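Long-range contacts in putative alpha/beta hydrolase fold protein (Candidatus Nitrososphaera gargensis, PDB 5A62), which probably works as a carboxylesterase-type hydrolase built on the alpha/beta hydrolase fold: residues D40-L45 and K256-I261; I96-G101 and D247-I252; N123-K128 and M225-E230; F214-S219 and R241-S246. One frame throughout, in Å; residues are numbered along the deposited sequence.

Interaction 1: residues D40-L45 and K256-I261; sequences DYEIQL and KEMYDI
Y259 reaches from the helix of 256-261 to that of 40-45 and meets three side chains in turn: L45 at its base, Y41 over its ring and E42 at its tip. At the base, L45 CD2 lies beside Y259 CB and 3.8 Å from Y259 CD1; a leucine suits the place because its branched end sets an apolar methyl against the CB and CD1 side of the tyrosine. Farther out, Y41 turns its edge to one face of the Y259 ring, a T-shaped pair with planes 69° apart, and Y41 CE2 stands 3.6 Å above that plane, over the centre. In Y41, CG lies opposite the backbone N, which directs the ring across to its partner. The two helices run in roughly the same direction, 37° apart, with segment axes 12.6 Å from each other; they correspond to the first and last helices that the alpha/beta hydrolase fold lays on one side of its sheet, and across this spacing the contact is made by the length of the Y259 side chain, with its hydroxyl at the far end. On the edge toward its tip, CE1 of Y259 passes 3.8 Å from CG of E42. The hydroxyl OH finally gives a 2.6 Å hydrogen bond to E42 OE2, arriving 45° out of the carboxylate plane. E42 bends at chi2 to present that oxygen. Buried as the carboxylate is, both oxygens have partners: OE2 the Y259 hydroxyl, OE1 the amine of K254 in a salt bridge that probably favours the charged form of the acid.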
loop_
_atom_site.group_PDB
_atom_site.type_symbol
_atom_site.label_atom_id
_atom_site.label_comp_id
_atom_site.label_asym_id
_atom_site.label_seq_id
_atom_site.Cartn_x
_atom_site.Cartn_y
_atom_site.Cartn_z
ATOM N N ASP A 40 23.407 -15.397 8.355
ATOM C CA ASP A 40 24.292 -16.549 8.462
ATOM C C ASP A 40 25.040 -16.624 9.781
ATOM O O ASP A 40 25.032 -17.639 10.494
ATOM C CB ASP A 40 25.261 -16.594 7.241
ATOM C CG ASP A 40 26.119 -15.259 6.982
ATOM O OD1 ASP A 40 25.997 -14.189 7.656
ATOM O OD2 ASP A 40 26.974 -15.317 6.040
ATOM N N TYR A 41 25.692 -15.526 10.111
ATOM C CA TYR A 41 26.439 -15.439 11.317
ATOM C C TYR A 41 25.572 -15.623 12.541
ATOM O O TYR A 41 25.914 -16.342 13.482
ATOM C CB TYR A 41 27.167 -14.106 11.429
ATOM C CG TYR A 41 27.912 -13.888 12.728
ATOM C CD1 TYR A 41 29.070 -14.592 12.995
ATOM C CD2 TYR A 41 27.402 -13.058 13.708
ATOM C CE1 TYR A 41 29.737 -14.435 14.203
ATOM C CE2 TYR A 41 28.067 -12.886 14.903
ATOM C CZ TYR A 41 29.258 -13.554 15.121
ATOM O OH TYR A 41 29.889 -13.381 16.351
ATOM N N GLU A 42 24.445 -14.957 12.553
ATOM C CA GLU A 42 23.582 -14.989 13.695
ATOM C C GLU A 42 23.015 -16.392 13.930
ATOM O O GLU A 42 22.856 -16.779 15.086
ATOM C CB GLU A 42 22.376 -14.012 13.517
ATOM C CG GLU A 42 22.760 -12.570 13.584
ATOM C CD GLU A 42 23.370 -12.016 12.357
ATOM O OE1 GLU A 42 23.531 -12.662 11.301
ATOM O OE2 GLU A 42 23.704 -10.795 12.417
ATOM N N ILE A 43 22.666 -17.134 12.885
ATOM C CA ILE A 43 22.147 -18.485 13.064
ATOM C C ILE A 43 23.225 -19.327 13.766
ATOM O O ILE A 43 22.905 -19.976 14.775
ATOM C CB ILE A 43 21.714 -19.076 11.733
ATOM C CG1 ILE A 43 20.456 -18.361 11.226
ATOM C CG2 ILE A 43 21.494 -20.572 11.874
ATOM C CD1 ILE A 43 20.093 -18.606 9.780
ATOM N N GLN A 44 24.449 -19.236 13.286
ATOM C CA GLN A 44 25.548 -20.001 13.916
ATOM C C GLN A 44 25.779 -19.563 15.330
ATOM O O GLN A 44 25.905 -20.416 16.210
ATOM C CB GLN A 44 26.838 -19.890 13.085
ATOM C CG GLN A 44 26.704 -20.605 11.737
ATOM C CD GLN A 44 26.024 -21.989 11.808
ATOM O OE1 GLN A 44 25.083 -22.289 11.062
ATOM N NE2 GLN A 44 26.485 -22.833 12.736
ATOM N N LEU A 45 25.790 -18.277 15.614
ATOM C CA LEU A 45 26.035 -17.798 16.966
ATOM C C LEU A 45 24.935 -18.257 17.912
ATOM O O LEU A 45 25.186 -18.688 19.038
ATOM C CB LEU A 45 26.164 -16.268 16.957
ATOM C CG LEU A 45 26.109 -15.571 18.295
ATOM C CD1 LEU A 45 27.395 -15.830 19.042
ATOM C CD2 LEU A 45 25.882 -14.078 18.097
ATOM N N LYS A 256 30.777 -6.063 16.301
ATOM C CA LYS A 256 30.792 -6.923 17.471
ATOM C C LYS A 256 29.910 -6.457 18.629
ATOM O O LYS A 256 29.238 -7.236 19.298
ATOM C CB LYS A 256 32.237 -7.045 18.004
ATOM C CG LYS A 256 32.323 -7.915 19.252
ATOM C CD LYS A 256 33.746 -8.003 19.798
ATOM C CE LYS A 256 33.947 -9.274 20.617
ATOM N NZ LYS A 256 33.262 -9.220 21.936
ATOM N N GLU A 257 29.835 -5.138 18.828
ATOM C CA GLU A 257 29.052 -4.617 19.914
ATOM C C GLU A 257 27.570 -5.016 19.790
ATOM O O GLU A 257 26.893 -5.212 20.758
ATOM C CB GLU A 257 29.134 -3.090 20.019
ATOM C CG GLU A 257 28.548 -2.569 21.294
ATOM C CD GLU A 257 28.556 -1.059 21.427
ATOM O OE1 GLU A 257 28.815 -0.376 20.424
ATOM O OE2 GLU A 257 28.214 -0.628 22.569
ATOM N N MET A 258 27.082 -5.181 18.559
ATOM C CA MET A 258 25.682 -5.550 18.421
ATOM C C MET A 258 25.424 -6.895 19.082
ATOM O O MET A 258 24.356 -7.129 19.653
ATOM C CB MET A 258 25.262 -5.624 16.968
ATOM C CG MET A 258 23.807 -6.005 16.725
ATOM S SD MET A 258 23.240 -5.576 15.075
ATOM C CE MET A 258 24.172 -6.673 14.133
ATOM N N TYR A 259 26.408 -7.780 18.981
ATOM C CA TYR A 259 26.199 -9.136 19.532
ATOM C C TYR A 259 26.365 -9.198 21.029
ATOM O O TYR A 259 25.708 -9.980 21.668
ATOM C CB TYR A 259 27.018 -10.212 18.779
ATOM C CG TYR A 259 26.729 -10.099 17.301
ATOM C CD1 TYR A 259 25.528 -10.511 16.816
ATOM C CD2 TYR A 259 27.604 -9.442 16.443
ATOM C CE1 TYR A 259 25.209 -10.339 15.482
ATOM C CE2 TYR A 259 27.305 -9.276 15.114
ATOM C CZ TYR A 259 26.091 -9.700 14.641
ATOM O OH TYR A 259 25.735 -9.532 13.308
ATOM N N ASP A 260 27.267 -8.385 21.541
ATOM C CA ASP A 260 27.412 -8.232 22.971
ATOM C C ASP A 260 26.076 -7.778 23.518
ATOM O O ASP A 260 25.572 -8.351 24.455
ATOM C CB ASP A 260 28.504 -7.207 23.263
ATOM C CG ASP A 260 29.912 -7.695 22.851
ATOM O OD1 ASP A 260 30.142 -8.903 22.647
ATOM O OD2 ASP A 260 30.744 -6.798 22.698
ATOM N N ILE A 261 25.456 -6.785 22.877
ATOM C CA ILE A 261 24.170 -6.293 23.333
ATOM C C ILE A 261 23.059 -7.347 23.193
ATOM O O ILE A 261 22.320 -7.628 24.124
ATOM C CB ILE A 261 23.795 -5.015 22.585
ATOM C CG1 ILE A 261 24.752 -3.882 22.993
ATOM C CG2 ILE A 261 22.370 -4.614 22.901
ATOM C CD1 ILE A 261 24.671 -2.707 22.072
#

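Interaction 2: residues I96-G101 and D247-I252; sequences IGHSIG and DHWVVI. With ACT (acetate ion), chain B.
H98 and H248 O make the tight, buried half of this contact: NE2 of H98 donates a 2.8 Å bond to H248 O, with the oxygen in the imidazole plane and the N-H...O angle at 159°. H248 O also accepts from N123 ND2, so two donors hold this turn in place. The H98 ring points an edge at the face of the W249 six-membered ring, offset, with centroids 5.8 Å apart; its other nitrogen, ND1, is buried without a modelled partner. The sequence around S99 fits the nucleophile elbow of alpha/beta hydrolases, a sharp turn between strand 93-98 and helix 100-111. Here S99 has a positive phi of 58°, and glycine suits positions 97 and 101, since a CB on G97 would run into G101 O and one on G101 into H98 N. The other half is the more open one, where H248 is partly exposed and an acetate is bound. H248 extends with CG opposite its backbone N (chi1 -178°), and a 2.9 Å hydrogen bond joins H248 NE2 and S99 OG, in one of the two serine conformers, as in a catalytic triad; H248 packs on D221, in the loop after strand 212-218, which would probably be the acid, as in relatives. Acetate OXT takes a 3.0 Å hydrogen bond from I100 N, and the ion is also bonded to I32 N, consistent with an oxyanion hole. The acetate's other oxygen, O, stays 3.8 Å from H248 NE2.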
loop_
_atom_site.group_PDB
_atom_site.type_symbol
_atom_site.label_atom_id
_atom_site.label_comp_id
_atom_site.label_asym_id
_atom_site.label_seq_id
_atom_site.Cartn_x
_atom_site.Cartn_y
_atom_site.Cartn_z
ATOM N N ILE A 96 13.459 -11.539 16.808
ATOM C CA ILE A 96 14.544 -10.623 16.470
ATOM C C ILE A 96 14.242 -10.132 15.041
ATOM O O ILE A 96 14.316 -10.912 14.119
ATOM C CB ILE A 96 15.921 -11.222 16.556
ATOM C CG1 ILE A 96 16.143 -11.731 18.003
ATOM C CG2 ILE A 96 16.947 -10.198 16.141
ATOM C CD1 ILE A 96 17.294 -12.679 18.081
ATOM N N GLY A 97 13.912 -8.837 14.926
ATOM C CA GLY A 97 13.548 -8.330 13.620
ATOM C C GLY A 97 14.290 -7.110 13.215
ATOM O O GLY A 97 14.463 -6.212 14.024
ATOM N N HIS A 98 14.779 -7.057 11.977
ATOM C CA HIS A 98 15.547 -5.945 11.446
ATOM C C HIS A 98 14.651 -5.180 10.507
ATOM O O HIS A 98 14.091 -5.718 9.576
ATOM C CB HIS A 98 16.794 -6.450 10.682
ATOM C CG HIS A 98 17.587 -5.385 10.008
ATOM N ND1 HIS A 98 18.289 -5.634 8.851
ATOM C CD2 HIS A 98 17.882 -4.136 10.353
ATOM C CE1 HIS A 98 18.924 -4.525 8.482
ATOM N NE2 HIS A 98 18.704 -3.598 9.387
ATOM N N SER A 99 14.561 -3.872 10.755
ATOM C CA SER A 99 13.810 -2.927 9.910
ATOM C C SER A 99 12.352 -3.358 9.828
ATOM O O SER A 99 11.674 -3.441 10.804
ATOM C CB SER A 99 14.485 -2.719 8.559
ATOM O OG SER A 99 14.112 -1.427 8.074
ATOM N N ILE A 100 11.819 -3.683 8.664
ATOM C CA ILE A 100 10.449 -4.197 8.606
ATOM C C ILE A 100 10.214 -5.374 9.509
ATOM O O ILE A 100 9.115 -5.558 10.038
ATOM C CB ILE A 100 9.971 -4.515 7.137
ATOM C CG1 ILE A 100 8.445 -4.536 7.039
ATOM C CG2 ILE A 100 10.544 -5.813 6.615
ATOM C CD1 ILE A 100 7.889 -4.739 5.651
ATOM N N GLY A 101 11.245 -6.166 9.680
ATOM C CA GLY A 101 11.164 -7.327 10.635
ATOM C C GLY A 101 10.849 -6.881 12.021
ATOM O O GLY A 101 10.152 -7.557 12.773
ATOM N N ASP A 247 24.580 2.418 11.025
ATOM C CA ASP A 247 23.435 2.929 10.274
ATOM C C ASP A 247 22.447 1.790 9.990
ATOM O O ASP A 247 22.436 0.731 10.634
ATOM C CB ASP A 247 24.040 3.526 8.995
ATOM C CG ASP A 247 23.195 4.609 8.351
ATOM O OD1 ASP A 247 21.963 4.635 8.510
ATOM O OD2 ASP A 247 23.788 5.454 7.582
ATOM N N HIS A 248 21.530 2.009 9.055
ATOM C CA HIS A 248 20.432 1.115 8.814
ATOM C C HIS A 248 20.856 -0.310 8.551
ATOM O O HIS A 248 20.265 -1.271 9.087
ATOM C CB HIS A 248 19.665 1.595 7.569
ATOM C CG HIS A 248 18.464 0.771 7.219
ATOM N ND1 HIS A 248 18.477 -0.159 6.198
ATOM C CD2 HIS A 248 17.217 0.738 7.739
ATOM C CE1 HIS A 248 17.279 -0.705 6.077
ATOM N NE2 HIS A 248 16.505 -0.185 7.009
ATOM N N TRP A 249 21.876 -0.482 7.718
ATOM C CA TRP A 249 22.307 -1.801 7.314
ATOM C C TRP A 249 23.348 -2.445 8.228
ATOM O O TRP A 249 24.257 -3.147 7.827
ATOM C CB TRP A 249 22.770 -1.779 5.849
ATOM C CG TRP A 249 21.670 -1.618 4.913
ATOM C CD1 TRP A 249 21.289 -0.454 4.275
ATOM C CD2 TRP A 249 20.719 -2.619 4.523
ATOM N NE1 TRP A 249 20.185 -0.690 3.505
ATOM C CE2 TRP A 249 19.826 -2.007 3.614
ATOM C CE3 TRP A 249 20.572 -3.997 4.794
ATOM C CZ2 TRP A 249 18.776 -2.707 3.023
ATOM C CZ3 TRP A 249 19.522 -4.669 4.218
ATOM C CH2 TRP A 249 18.638 -4.017 3.332
ATOM N N VAL A 250 23.158 -2.248 9.520
ATOM C CA VAL A 250 24.060 -2.764 10.535
ATOM C C VAL A 250 24.171 -4.282 10.443
ATOM O O VAL A 250 25.184 -4.858 10.815
ATOM C CB VAL A 250 23.614 -2.313 11.973
ATOM C CG1 VAL A 250 22.310 -2.967 12.378
ATOM C CG2 VAL A 250 24.708 -2.573 13.000
ATOM N N VAL A 251 23.126 -4.982 10.001
ATOM C CA VAL A 251 23.125 -6.428 9.877
ATOM C C VAL A 251 24.093 -6.904 8.771
ATOM O O VAL A 251 24.501 -8.044 8.748
ATOM C CB VAL A 251 21.689 -6.964 9.657
ATOM C CG1 VAL A 251 21.047 -6.354 8.434
ATOM C CG2 VAL A 251 21.626 -8.464 9.550
ATOM N N ILE A 252 24.443 -6.038 7.850
ATOM C CA ILE A 252 25.460 -6.370 6.855
ATOM C C ILE A 252 26.845 -6.193 7.487
ATOM O O ILE A 252 27.705 -7.052 7.257
ATOM C CB ILE A 252 25.340 -5.433 5.642
ATOM C CG1 ILE A 252 24.026 -5.687 4.928
ATOM C CG2 ILE A 252 26.539 -5.528 4.692
ATOM C CD1 ILE A 252 23.857 -7.029 4.334
HETATM C C ACT B . 12.766 -1.818 5.745
HETATM O O ACT B . 13.512 -1.280 4.889
HETATM O OXT ACT B . 12.884 -2.991 5.966
HETATM C CH3 ACT B . 11.658 -1.021 6.489
#

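Interaction 3: residues N123-K128 and M225-E230; sequences NGSPKK and MRLIKE
G124 and S125 lie against I228 and L227 where the loop after strand 116-122 of the alpha/beta hydrolase sheet runs along helix 222-234. G124 O meets the methyl CD1 of I228 at 3.5 Å, and that methyl also touches S125 CB. The backbones come close here, with the CA atoms of S125 and I228 5.8 Å apart, and S125 directs its CB toward the helix, so a small side chain suits it. The hydroxyl of S125 sits between its backbone N and carbonyl carbon (chi1 87°), from where OG receives K127 N at 3.0 Å, an ST turn, and rests on L227 CB. P126 turns the chain and packs on helix 202-209. K127 then lays its aliphatic part along L227, CB to CD2, and kinks at chi3 (57°), which carries NZ to a 2.8 Å salt bridge with E230 OE1, on the anti side and well out of the carboxylate plane. A lysine serves both needs: a greasy stem and a charged end. The other oxygen of E230 has a weak link to R226 NE, and R226 pairs in turn with D133. K128 sends its amine elsewhere, to I198 O, and its side chain packs on E131 of the second subunit; toward the helix it offers its carbonyl O, 3.8 Å from L227 CD2.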
loop_
_atom_site.group_PDB
_atom_site.type_symbol
_atom_site.label_atom_id
_atom_site.label_comp_id
_atom_site.label_asym_id
_atom_site.label_seq_id
_atom_site.Cartn_x
_atom_site.Cartn_y
_atom_site.Cartn_z
ATOM N N ASN A 123 17.045 -1.505 14.233
ATOM C CA ASN A 123 16.600 -0.451 13.341
ATOM C C ASN A 123 15.192 -0.701 12.863
ATOM O O ASN A 123 14.924 -0.639 11.664
ATOM C CB ASN A 123 17.577 -0.335 12.136
ATOM C CG ASN A 123 18.952 0.161 12.543
ATOM O OD1 ASN A 123 19.090 0.926 13.516
ATOM N ND2 ASN A 123 19.955 -0.282 11.792
ATOM N N GLY A 124 14.327 -0.883 13.806
ATOM C CA GLY A 124 12.916 -1.023 13.603
ATOM C C GLY A 124 12.136 -0.389 14.709
ATOM O O GLY A 124 12.704 -0.003 15.734
ATOM N N SER A 125 10.857 -0.188 14.506
ATOM C CA SER A 125 10.017 0.310 15.580
ATOM C C SER A 125 8.577 -0.073 15.338
ATOM O O SER A 125 8.225 -0.481 14.225
ATOM C CB SER A 125 10.121 1.833 15.620
ATOM O OG SER A 125 9.196 2.489 14.760
ATOM N N PRO A 126 7.699 0.133 16.304
ATOM C CA PRO A 126 6.272 -0.072 16.128
ATOM C C PRO A 126 5.547 1.120 15.492
ATOM O O PRO A 126 4.359 1.045 15.278
ATOM C CB PRO A 126 5.764 -0.259 17.560
ATOM C CG PRO A 126 6.789 0.403 18.393
ATOM C CD PRO A 126 8.076 0.432 17.696
ATOM N N LYS A 127 6.222 2.213 15.197
ATOM C CA LYS A 127 5.562 3.398 14.728
ATOM C C LYS A 127 5.300 3.397 13.226
ATOM O O LYS A 127 6.037 2.809 12.419
ATOM C CB LYS A 127 6.424 4.611 15.079
ATOM C CG LYS A 127 6.416 4.765 16.588
ATOM C CD LYS A 127 6.562 6.174 17.104
ATOM C CE LYS A 127 5.479 7.079 16.563
ATOM N NZ LYS A 127 5.554 8.414 17.198
ATOM N N LYS A 128 4.241 4.089 12.873
ATOM C CA LYS A 128 4.037 4.479 11.498
ATOM C C LYS A 128 5.093 5.467 11.085
ATOM O O LYS A 128 5.608 6.278 11.883
ATOM C CB LYS A 128 2.697 5.194 11.341
ATOM C CG LYS A 128 1.517 4.368 11.194
ATOM C CD LYS A 128 0.322 5.228 10.620
ATOM C CE LYS A 128 0.162 5.470 9.114
ATOM N NZ LYS A 128 0.300 4.266 8.202
ATOM N N MET A 225 16.296 6.242 14.519
ATOM C CA MET A 225 16.609 6.947 15.778
ATOM C C MET A 225 15.459 7.763 16.245
ATOM O O MET A 225 15.090 7.762 17.391
ATOM C CB MET A 225 17.851 7.828 15.656
ATOM C CG MET A 225 19.143 7.041 15.660
ATOM S SD MET A 225 19.625 6.405 17.266
ATOM C CE MET A 225 20.222 7.934 18.016
ATOM N N ARG A 226 14.863 8.494 15.315
ATOM C CA ARG A 226 13.769 9.374 15.668
ATOM C C ARG A 226 12.554 8.529 16.136
ATOM O O ARG A 226 11.916 8.792 17.178
ATOM C CB ARG A 226 13.385 10.259 14.511
ATOM C CG ARG A 226 12.378 11.325 14.947
ATOM C CD ARG A 226 11.729 12.039 13.758
ATOM N NE ARG A 226 10.667 11.206 13.204
ATOM C CZ ARG A 226 10.602 10.686 11.966
ATOM N NH1 ARG A 226 11.538 10.811 11.088
ATOM N NH2 ARG A 226 9.489 10.034 11.666
ATOM N N LEU A 227 12.185 7.502 15.369
ATOM C CA LEU A 227 11.059 6.687 15.739
ATOM C C LEU A 227 11.259 5.920 17.025
ATOM O O LEU A 227 10.299 5.805 17.774
ATOM C CB LEU A 227 10.711 5.770 14.571
ATOM C CG LEU A 227 10.222 6.402 13.284
ATOM C CD1 LEU A 227 10.059 5.349 12.201
ATOM C CD2 LEU A 227 8.954 7.165 13.442
ATOM N N ILE A 228 12.438 5.392 17.271
ATOM C CA ILE A 228 12.647 4.641 18.479
ATOM C C ILE A 228 12.716 5.521 19.657
ATOM O O ILE A 228 12.242 5.150 20.732
ATOM C CB ILE A 228 13.817 3.656 18.329
ATOM C CG1 ILE A 228 13.534 2.422 19.222
ATOM C CG2 ILE A 228 15.155 4.315 18.488
ATOM C CD1 ILE A 228 12.394 1.582 18.793
ATOM N N LYS A 229 13.233 6.726 19.528
ATOM C CA LYS A 229 13.196 7.688 20.620
ATOM C C LYS A 229 11.786 8.075 20.974
ATOM O O LYS A 229 11.371 8.154 22.153
ATOM C CB LYS A 229 14.071 8.885 20.287
ATOM C CG LYS A 229 15.525 8.516 20.524
ATOM C CD LYS A 229 16.493 9.680 20.353
ATOM C CE LYS A 229 17.119 9.684 18.964
ATOM N NZ LYS A 229 17.914 10.914 18.661
ATOM N N GLU A 230 10.927 8.231 19.950
ATOM C CA GLU A 230 9.535 8.492 20.187
ATOM C C GLU A 230 8.891 7.288 20.870
ATOM O O GLU A 230 8.070 7.416 21.789
ATOM C CB GLU A 230 8.802 8.845 18.867
ATOM C CG GLU A 230 9.253 10.146 18.223
ATOM C CD GLU A 230 8.760 10.399 16.779
ATOM O OE1 GLU A 230 7.943 9.604 16.259
ATOM O OE2 GLU A 230 9.205 11.423 16.169
#

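Interaction 4: residues F214-S219 and R241-S246; sequences FAIVGS and RVLQGS
The flat peptide carbonyl of L243 is held from opposite faces of its plane: S219 N bonds to L243 O at 2.9 Å, standing 39° above the plane, and S246 N comes from the other side. The amide of Q244 brings its OE1 to 3.5 Å from S219 CB. Upstream the two strands pair in parallel, A215 O taking R241 N, V217 N reaching R241 O, and V217 O receiving L243 N at 2.8 Å. On one face of the sheet I216 CG2 presses on L243 CD1 at 3.5 Å, a tight fit beneath helix 256-272. On the other, V217 CG1 and V242 CG2 lie side by side at 3.7 Å; beta-branched valines favour the extended strand backbone and give an apolar surface to helix 222-234. Past the strands S219 tucks OG between its backbone N and carbonyl carbon (chi1 72°), where it accepts a nearly straight 2.9 Å bond from G245 N. Two glycines are needed: a CB on G218 would hit S246 O, and G245 takes the positive phi of a type II turn. Strand 212-218, helix 222-234 and strand 239-243 together form a beta-alpha-beta crossover, the repeating step by which the alpha/beta hydrolase sheet grows to its edge at 239-243.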
loop_
_atom_site.group_PDB
_atom_site.type_symbol
_atom_site.label_atom_id
_atom_site.label_comp_id
_atom_site.label_asym_id
_atom_site.label_seq_id
_atom_site.Cartn_x
_atom_site.Cartn_y
_atom_site.Cartn_z
ATOM N N PHE A 214 12.874 -4.711 23.424
ATOM C CA PHE A 214 14.228 -4.298 23.289
ATOM C C PHE A 214 14.437 -3.695 21.901
ATOM O O PHE A 214 13.810 -4.094 20.939
ATOM C CB PHE A 214 15.196 -5.460 23.425
ATOM C CG PHE A 214 15.106 -6.227 24.715
ATOM C CD1 PHE A 214 14.288 -7.335 24.856
ATOM C CD2 PHE A 214 15.943 -5.892 25.760
ATOM C CE1 PHE A 214 14.275 -8.049 26.048
ATOM C CE2 PHE A 214 15.915 -6.603 26.944
ATOM C CZ PHE A 214 15.098 -7.667 27.095
ATOM N N ALA A 215 15.332 -2.747 21.782
ATOM C CA ALA A 215 15.681 -2.146 20.502
ATOM C C ALA A 215 17.177 -1.856 20.458
ATOM O O ALA A 215 17.798 -1.420 21.436
ATOM C CB ALA A 215 14.919 -0.896 20.225
ATOM N N ILE A 216 17.770 -2.144 19.332
ATOM C CA ILE A 216 19.155 -1.777 18.955
ATOM C C ILE A 216 19.080 -0.901 17.731
ATOM O O ILE A 216 18.519 -1.346 16.727
ATOM C CB ILE A 216 19.988 -3.021 18.683
ATOM C CG1 ILE A 216 19.890 -4.017 19.855
ATOM C CG2 ILE A 216 21.431 -2.616 18.394
ATOM C CD1 ILE A 216 20.582 -5.355 19.676
ATOM N N VAL A 217 19.595 0.335 17.790
ATOM C CA VAL A 217 19.479 1.264 16.696
ATOM C C VAL A 217 20.840 1.851 16.387
ATOM O O VAL A 217 21.579 2.175 17.322
ATOM C CB VAL A 217 18.433 2.348 16.993
ATOM C CG1 VAL A 217 18.765 3.218 18.156
ATOM C CG2 VAL A 217 18.198 3.244 15.790
ATOM N N GLY A 218 21.149 2.000 15.117
ATOM C CA GLY A 218 22.381 2.658 14.687
ATOM C C GLY A 218 22.224 4.158 14.816
ATOM O O GLY A 218 21.238 4.715 14.363
ATOM N N SER A 219 23.215 4.827 15.408
ATOM C CA SER A 219 23.117 6.264 15.672
ATOM C C SER A 219 23.000 7.048 14.381
ATOM O O SER A 219 22.437 8.134 14.419
ATOM C CB SER A 219 24.312 6.740 16.502
ATOM O OG SER A 219 25.498 6.762 15.727
ATOM N N ARG A 241 19.225 0.498 23.099
ATOM C CA ARG A 241 20.676 0.652 23.067
ATOM C C ARG A 241 21.016 1.171 21.727
ATOM O O ARG A 241 20.506 0.734 20.676
ATOM C CB ARG A 241 21.345 -0.699 23.293
ATOM C CG ARG A 241 20.960 -1.445 24.553
ATOM C CD ARG A 241 21.561 -0.776 25.788
ATOM N NE ARG A 241 21.136 -1.500 26.975
ATOM C CZ ARG A 241 20.009 -1.318 27.642
ATOM N NH1 ARG A 241 19.146 -0.365 27.294
ATOM N NH2 ARG A 241 19.722 -2.097 28.692
ATOM N N VAL A 242 21.877 2.165 21.677
ATOM C CA VAL A 242 22.323 2.772 20.445
ATOM C C VAL A 242 23.737 2.347 20.076
ATOM O O VAL A 242 24.647 2.424 20.915
ATOM C CB VAL A 242 22.248 4.335 20.519
ATOM C CG1 VAL A 242 22.786 4.974 19.248
ATOM C CG2 VAL A 242 20.808 4.759 20.835
ATOM N N LEU A 243 23.961 1.984 18.844
ATOM C CA LEU A 243 25.274 1.655 18.288
ATOM C C LEU A 243 25.809 2.890 17.652
ATOM O O LEU A 243 25.410 3.286 16.567
ATOM C CB LEU A 243 25.194 0.474 17.273
ATOM C CG LEU A 243 24.762 -0.830 17.895
ATOM C CD1 LEU A 243 24.395 -1.774 16.776
ATOM C CD2 LEU A 243 25.915 -1.424 18.726
ATOM N N GLN A 244 26.850 3.473 18.300
ATOM C CA GLN A 244 27.448 4.690 17.776
ATOM C C GLN A 244 28.201 4.429 16.527
ATOM O O GLN A 244 29.071 3.568 16.476
ATOM C CB GLN A 244 28.414 5.323 18.809
ATOM C CG GLN A 244 27.755 5.786 20.072
ATOM C CD GLN A 244 26.593 6.764 19.862
ATOM O OE1 GLN A 244 26.638 7.566 18.977
ATOM N NE2 GLN A 244 25.599 6.646 20.653
ATOM N N GLY A 245 27.851 5.139 15.492
ATOM C CA GLY A 245 28.464 5.009 14.213
ATOM C C GLY A 245 27.980 3.962 13.264
ATOM O O GLY A 245 28.493 3.808 12.166
ATOM N N SER A 246 26.910 3.256 13.641
ATOM C CA SER A 246 26.261 2.327 12.754
ATOM C C SER A 246 25.010 2.965 12.143
ATOM O O SER A 246 24.475 3.937 12.675
ATOM C CB SER A 246 25.815 1.073 13.530
ATOM O OG SER A 246 26.944 0.340 14.009
#

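Interactions 2, 3 and 4 are all nested along the chain inside the loop closed by interaction 1, and 3 and 4 interleave with each other. Interaction 4 pairs the last two strands of the sheet; interaction 3 packs helix 222-234, which joins those strands, on the loop after strand 116-122. Interaction 1 lies on the face bearing helix 256-272, its centre about 22 Å from that of interaction 3 and 14 Å from that of interaction 4. Interaction 2, about 6 Å from the chain's centre, lies where strand 93-98 runs into helix 100-111 and the loop after strand 239-243 comes over. N123 ties three contacts together, bonding to H248 O and to G218 N, so the probable active-site loops are fastened to the sheet.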